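Local coordinates for protein D-hydantoinase (Ralstonia pickettii, PDB 1NFG) that probably hydrolyses, stereospecifically, the cyclic amide bond of D-hydantoin derivatives, using a pair of zinc ions in each subunit, at residues E137-D141 with L142-S146; T426-R430 with G431-V435. All coordinates share one frame; numbering follows the deposited sequence.

Contact 1: residues E137-D141 with L142-S146; sequences EVLPD and LGITS
V138 meets the second half of this tight turn through its backbone: its carbonyl oxygen lies 3.9 Å from CG of L142. L139 does most of the work. Its carbonyl oxygen is gripped by two N-H groups that arrive from opposite faces of the carbonyl plane, L142 N at 2.8 Å from L139 O and I144 N at 3.2 Å from it. L142 has CG beside its own backbone N (chi1 -57°), which folds the branch back over the backbone of L139, with L142 CD1 4.1 Å from L139 CA. The side chain of L139 packs instead on I144, CB to CB at 4.0 Å, the two crossing at a slant. P140 O then accepts the N-H of G143 at 2.8 Å, and the methyl CG2 of T145 rests 3.8 Å from that same P140 O. D141 lies on the solvent side, its backbone N making a weak bond to V138 O. The bonds from I144 to L139 and from G143 to P140, with G143 at positive phi and apolar L139 against I144, meet the definition of a Schellman motif. Behind the turn, L139 and I144 press on I123 of strand 118-124, and I144 also reaches Y121. P140 leans on T174 of helix 161-174, to which E137 is tied by a salt bridge with K170.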
loop_
_atom_site.group_PDB
_atom_site.type_symbol
_atom_site.label_atom_id
_atom_site.label_comp_id
_atom_site.label_asym_id
_atom_site.label_seq_id
_atom_site.Cartn_x
_atom_site.Cartn_y
_atom_site.Cartn_z
ATOM N N GLU A 137 3.430 -29.600 -23.974
ATOM C CA GLU A 137 2.236 -29.685 -24.807
ATOM C C GLU A 137 1.690 -31.101 -24.719
ATOM O O GLU A 137 0.583 -31.376 -25.173
ATOM C CB GLU A 137 2.581 -29.356 -26.265
ATOM C CG GLU A 137 3.028 -27.921 -26.481
ATOM C CD GLU A 137 1.953 -27.060 -27.115
ATOM O OE1 GLU A 137 0.754 -27.349 -26.911
ATOM O OE2 GLU A 137 2.303 -26.079 -27.809
ATOM N N VAL A 138 2.470 -31.989 -24.111
ATOM C CA VAL A 138 2.094 -33.392 -23.988
ATOM C C VAL A 138 1.723 -33.860 -22.582
ATOM O O VAL A 138 0.675 -34.467 -22.392
ATOM C CB VAL A 138 3.231 -34.300 -24.519
ATOM C CG1 VAL A 138 2.879 -35.765 -24.313
ATOM C CG2 VAL A 138 3.479 -34.009 -25.992
ATOM N N LEU A 139 2.583 -33.588 -21.605
ATOM C CA LEU A 139 2.332 -34.008 -20.227
ATOM C C LEU A 139 0.909 -33.793 -19.714
ATOM O O LEU A 139 0.357 -34.660 -19.032
ATOM C CB LEU A 139 3.328 -33.334 -19.275
ATOM C CG LEU A 139 4.542 -34.195 -18.905
ATOM C CD1 LEU A 139 5.318 -34.544 -20.158
ATOM C CD2 LEU A 139 5.427 -33.456 -17.921
ATOM N N PRO A 140 0.297 -32.634 -20.021
ATOM C CA PRO A 140 -1.069 -32.380 -19.556
ATOM C C PRO A 140 -2.021 -33.535 -19.832
ATOM O O PRO A 140 -2.728 -33.978 -18.932
ATOM C CB PRO A 140 -1.451 -31.112 -20.303
ATOM C CG PRO A 140 -0.162 -30.365 -20.309
ATOM C CD PRO A 140 0.846 -31.439 -20.689
ATOM N N ASP A 141 -2.029 -34.032 -21.066
ATOM C CA ASP A 141 -2.911 -35.143 -21.419
ATOM C C ASP A 141 -2.586 -36.453 -20.704
ATOM O O ASP A 141 -3.350 -37.411 -20.782
ATOM C CB ASP A 141 -2.917 -35.367 -22.929
ATOM C CG ASP A 141 -3.614 -34.246 -23.675
ATOM O OD1 ASP A 141 -4.624 -33.715 -23.148
ATOM O OD2 ASP A 141 -3.162 -33.904 -24.790
ATOM N N LEU A 142 -1.453 -36.498 -20.014
ATOM C CA LEU A 142 -1.076 -37.689 -19.271
ATOM C C LEU A 142 -1.586 -37.536 -17.842
ATOM O O LEU A 142 -1.490 -38.461 -17.033
ATOM C CB LEU A 142 0.442 -37.842 -19.239
ATOM C CG LEU A 142 1.163 -37.893 -20.586
ATOM C CD1 LEU A 142 2.659 -38.065 -20.337
ATOM C CD2 LEU A 142 0.608 -39.035 -21.435
ATOM N N GLY A 143 -2.115 -36.351 -17.535
ATOM C CA GLY A 143 -2.615 -36.085 -16.200
ATOM C C GLY A 143 -1.652 -35.272 -15.347
ATOM O O GLY A 143 -1.807 -35.206 -14.128
ATOM N N ILE A 144 -0.639 -34.680 -15.979
ATOM C CA ILE A 144 0.337 -33.846 -15.275
ATOM C C ILE A 144 0.017 -32.438 -15.771
ATOM O O ILE A 144 0.488 -32.016 -16.827
ATOM C CB ILE A 144 1.790 -34.181 -15.674
ATOM C CG1 ILE A 144 2.036 -35.690 -15.629
ATOM C CG2 ILE A 144 2.749 -33.473 -14.737
ATOM C CD1 ILE A 144 2.196 -36.251 -14.251
ATOM N N THR A 145 -0.781 -31.709 -15.002
ATOM C CA THR A 145 -1.209 -30.383 -15.416
ATOM C C THR A 145 -0.639 -29.202 -14.632
ATOM O O THR A 145 -1.238 -28.122 -14.590
ATOM C CB THR A 145 -2.742 -30.321 -15.391
ATOM O OG1 THR A 145 -3.210 -30.867 -14.154
ATOM C CG2 THR A 145 -3.324 -31.140 -16.529
ATOM N N SER A 146 0.519 -29.396 -14.014
ATOM C CA SER A 146 1.126 -28.314 -13.270
ATOM C C SER A 146 2.644 -28.328 -13.436
ATOM O O SER A 146 3.312 -29.307 -13.084
ATOM C CB SER A 146 0.726 -28.401 -11.793
ATOM O OG SER A 146 1.088 -29.639 -11.210
#

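Contact 2: residues T426-R430 with G431-V435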
loop_
_atom_site.group_PDB
_atom_site.type_symbol
_atom_site.label_atom_id
_atom_site.label_comp_id
_atom_site.label_asym_id
_atom_site.label_seq_id
_atom_site.Cartn_x
_atom_site.Cartn_y
_atom_site.Cartn_z
ATOM N N THR A 426 -8.025 -43.883 12.354
ATOM C CA THR A 426 -8.064 -44.923 11.345
ATOM C C THR A 426 -8.300 -44.225 10.010
ATOM O O THR A 426 -9.069 -43.260 9.931
ATOM C CB THR A 426 -9.163 -45.987 11.635
ATOM O OG1 THR A 426 -10.435 -45.515 11.192
ATOM C CG2 THR A 426 -9.242 -46.274 13.117
ATOM N N VAL A 427 -7.615 -44.708 8.974
ATOM C CA VAL A 427 -7.693 -44.121 7.642
ATOM C C VAL A 427 -8.137 -45.096 6.558
ATOM O O VAL A 427 -7.734 -46.263 6.555
ATOM C CB VAL A 427 -6.318 -43.551 7.242
ATOM C CG1 VAL A 427 -6.416 -42.818 5.907
ATOM C CG2 VAL A 427 -5.808 -42.628 8.332
ATOM N N LEU A 428 -8.961 -44.603 5.638
ATOM C CA LEU A 428 -9.451 -45.404 4.526
ATOM C C LEU A 428 -9.042 -44.780 3.198
ATOM O O LEU A 428 -9.154 -43.569 3.006
ATOM C CB LEU A 428 -10.978 -45.533 4.560
ATOM C CG LEU A 428 -11.604 -46.450 5.612
ATOM C CD1 LEU A 428 -11.467 -45.832 6.989
ATOM C CD2 LEU A 428 -13.072 -46.675 5.280
ATOM N N LEU A 429 -8.565 -45.622 2.286
ATOM C CA LEU A 429 -8.146 -45.190 0.962
ATOM C C LEU A 429 -9.075 -45.870 -0.017
ATOM O O LEU A 429 -9.023 -47.082 -0.180
ATOM C CB LEU A 429 -6.697 -45.614 0.696
ATOM C CG LEU A 429 -6.147 -45.359 -0.712
ATOM C CD1 LEU A 429 -6.245 -43.882 -1.062
ATOM C CD2 LEU A 429 -4.702 -45.822 -0.779
ATOM N N ARG A 430 -9.932 -45.100 -0.670
ATOM C CA ARG A 430 -10.869 -45.686 -1.613
ATOM C C ARG A 430 -11.556 -46.923 -1.038
ATOM O O ARG A 430 -11.612 -47.974 -1.677
ATOM C CB ARG A 430 -10.163 -46.035 -2.926
ATOM C CG ARG A 430 -10.212 -44.902 -3.938
ATOM C CD ARG A 430 -9.429 -45.182 -5.206
ATOM N NE ARG A 430 -8.004 -45.359 -4.946
ATOM C CZ ARG A 430 -7.411 -46.541 -4.814
ATOM N NH1 ARG A 430 -8.123 -47.656 -4.922
ATOM N NH2 ARG A 430 -6.105 -46.614 -4.581
ATOM N N GLY A 431 -12.062 -46.795 0.184
ATOM C CA GLY A 431 -12.770 -47.896 0.803
ATOM C C GLY A 431 -11.967 -48.849 1.659
ATOM O O GLY A 431 -12.510 -49.442 2.591
ATOM N N LYS A 432 -10.683 -49.013 1.365
ATOM C CA LYS A 432 -9.874 -49.929 2.156
ATOM C C LYS A 432 -9.315 -49.273 3.408
ATOM O O LYS A 432 -8.837 -48.140 3.367
ATOM C CB LYS A 432 -8.721 -50.487 1.320
ATOM C CG LYS A 432 -7.770 -51.374 2.115
ATOM C CD LYS A 432 -6.704 -52.011 1.238
ATOM C CE LYS A 432 -5.761 -52.864 2.076
ATOM N NZ LYS A 432 -4.751 -53.561 1.243
ATOM N N VAL A 433 -9.387 -49.985 4.526
ATOM C CA VAL A 433 -8.853 -49.475 5.777
ATOM C C VAL A 433 -7.348 -49.696 5.696
ATOM O O VAL A 433 -6.898 -50.843 5.630
ATOM C CB VAL A 433 -9.414 -50.253 6.990
ATOM C CG1 VAL A 433 -8.639 -49.904 8.244
ATOM C CG2 VAL A 433 -10.884 -49.941 7.170
ATOM N N ILE A 434 -6.569 -48.615 5.681
ATOM C CA ILE A 434 -5.118 -48.761 5.600
ATOM C C ILE A 434 -4.428 -48.414 6.906
ATOM O O ILE A 434 -3.264 -48.743 7.112
ATOM C CB ILE A 434 -4.529 -47.943 4.424
ATOM C CG1 ILE A 434 -4.827 -46.451 4.595
ATOM C CG2 ILE A 434 -5.115 -48.464 3.105
ATOM C CD1 ILE A 434 -4.324 -45.592 3.438
ATOM N N VAL A 435 -5.149 -47.743 7.793
ATOM C CA VAL A 435 -4.614 -47.424 9.113
ATOM C C VAL A 435 -5.768 -47.742 10.042
ATOM O O VAL A 435 -6.865 -47.229 9.857
ATOM C CB VAL A 435 -4.222 -45.934 9.268
ATOM C CG1 VAL A 435 -3.677 -45.694 10.671
ATOM C CG2 VAL A 435 -3.171 -45.557 8.236
#
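V427 and V435 both carry CG1 anti to the backbone N (chi1 -175° and 180°); as both belong to one hydrogen-bonded pair on the same face, the matching torsions leave their side chains alongside each other, pointing the same way, with CG2 of V427 3.8 Å from CB of V435. I434 is turned differently. Its CG1 sits between its own N and carbonyl carbon (chi1 61°), which brings CG1 to 3.5 Å from V427 O, and with the chain extended at chi2 CD1 lands 3.6 Å from L429 CB. L428 and V433 meet on the other face of the ribbon, where CG of L428 lies 3.9 Å from CG2 of V433. The backbones keep an antiparallel ladder with one irregularity. Near the turn, L429 and K432 are a hydrogen-bonded pair, with bonds from L429 N to K432 O (2.8 Å) and from K432 N to L429 O. Further along, V427 O takes two N-H groups: I434 N at 2.8 Å, almost straight on to the C=O bond, and V435 N at 3.2 Å, only slightly tilted from the plane. V427 N in turn bonds to V435 O at 2.8 Å, completing that pair. At the turn, R430 forms a salt bridge with D118, and K432 just after it one with D446. V433 faces R40 and I42 of strand 40-43, while I434 and V435 touch A81 of helix 73-82. This is a beta hairpin with a two-residue type I' turn, R430 and G431 at its corners, and I434 and V435 opposite V427 make a classic beta bulge. Its place beside strand 40-43 is consistent with the beta-rich part that accompanies the TIM barrel in hydantoinases.

Overall arrangement
Contacts 1 and 2 are both local turns of the chain, with centres 29 Å apart and nearest atoms about 15 Å apart, and both lie away from the zinc site. Contact 1 is a tight turn in the loop between helices 130-135 and 161-174; its inner leucine and isoleucine are buried, but V138, D141 and L142 stay at the surface. Contact 2 joins strands 419-429 and 432-436, and none of its residues is fully exposed. Carbonyls shared by two N-H groups occur in both, once within a Schellman turn and once opposite the two residues of a beta bulge. Strand 118-124 neighbours both: contact 1 packs on its apolar residues, contact 2 reaches D118 through a charged arginine.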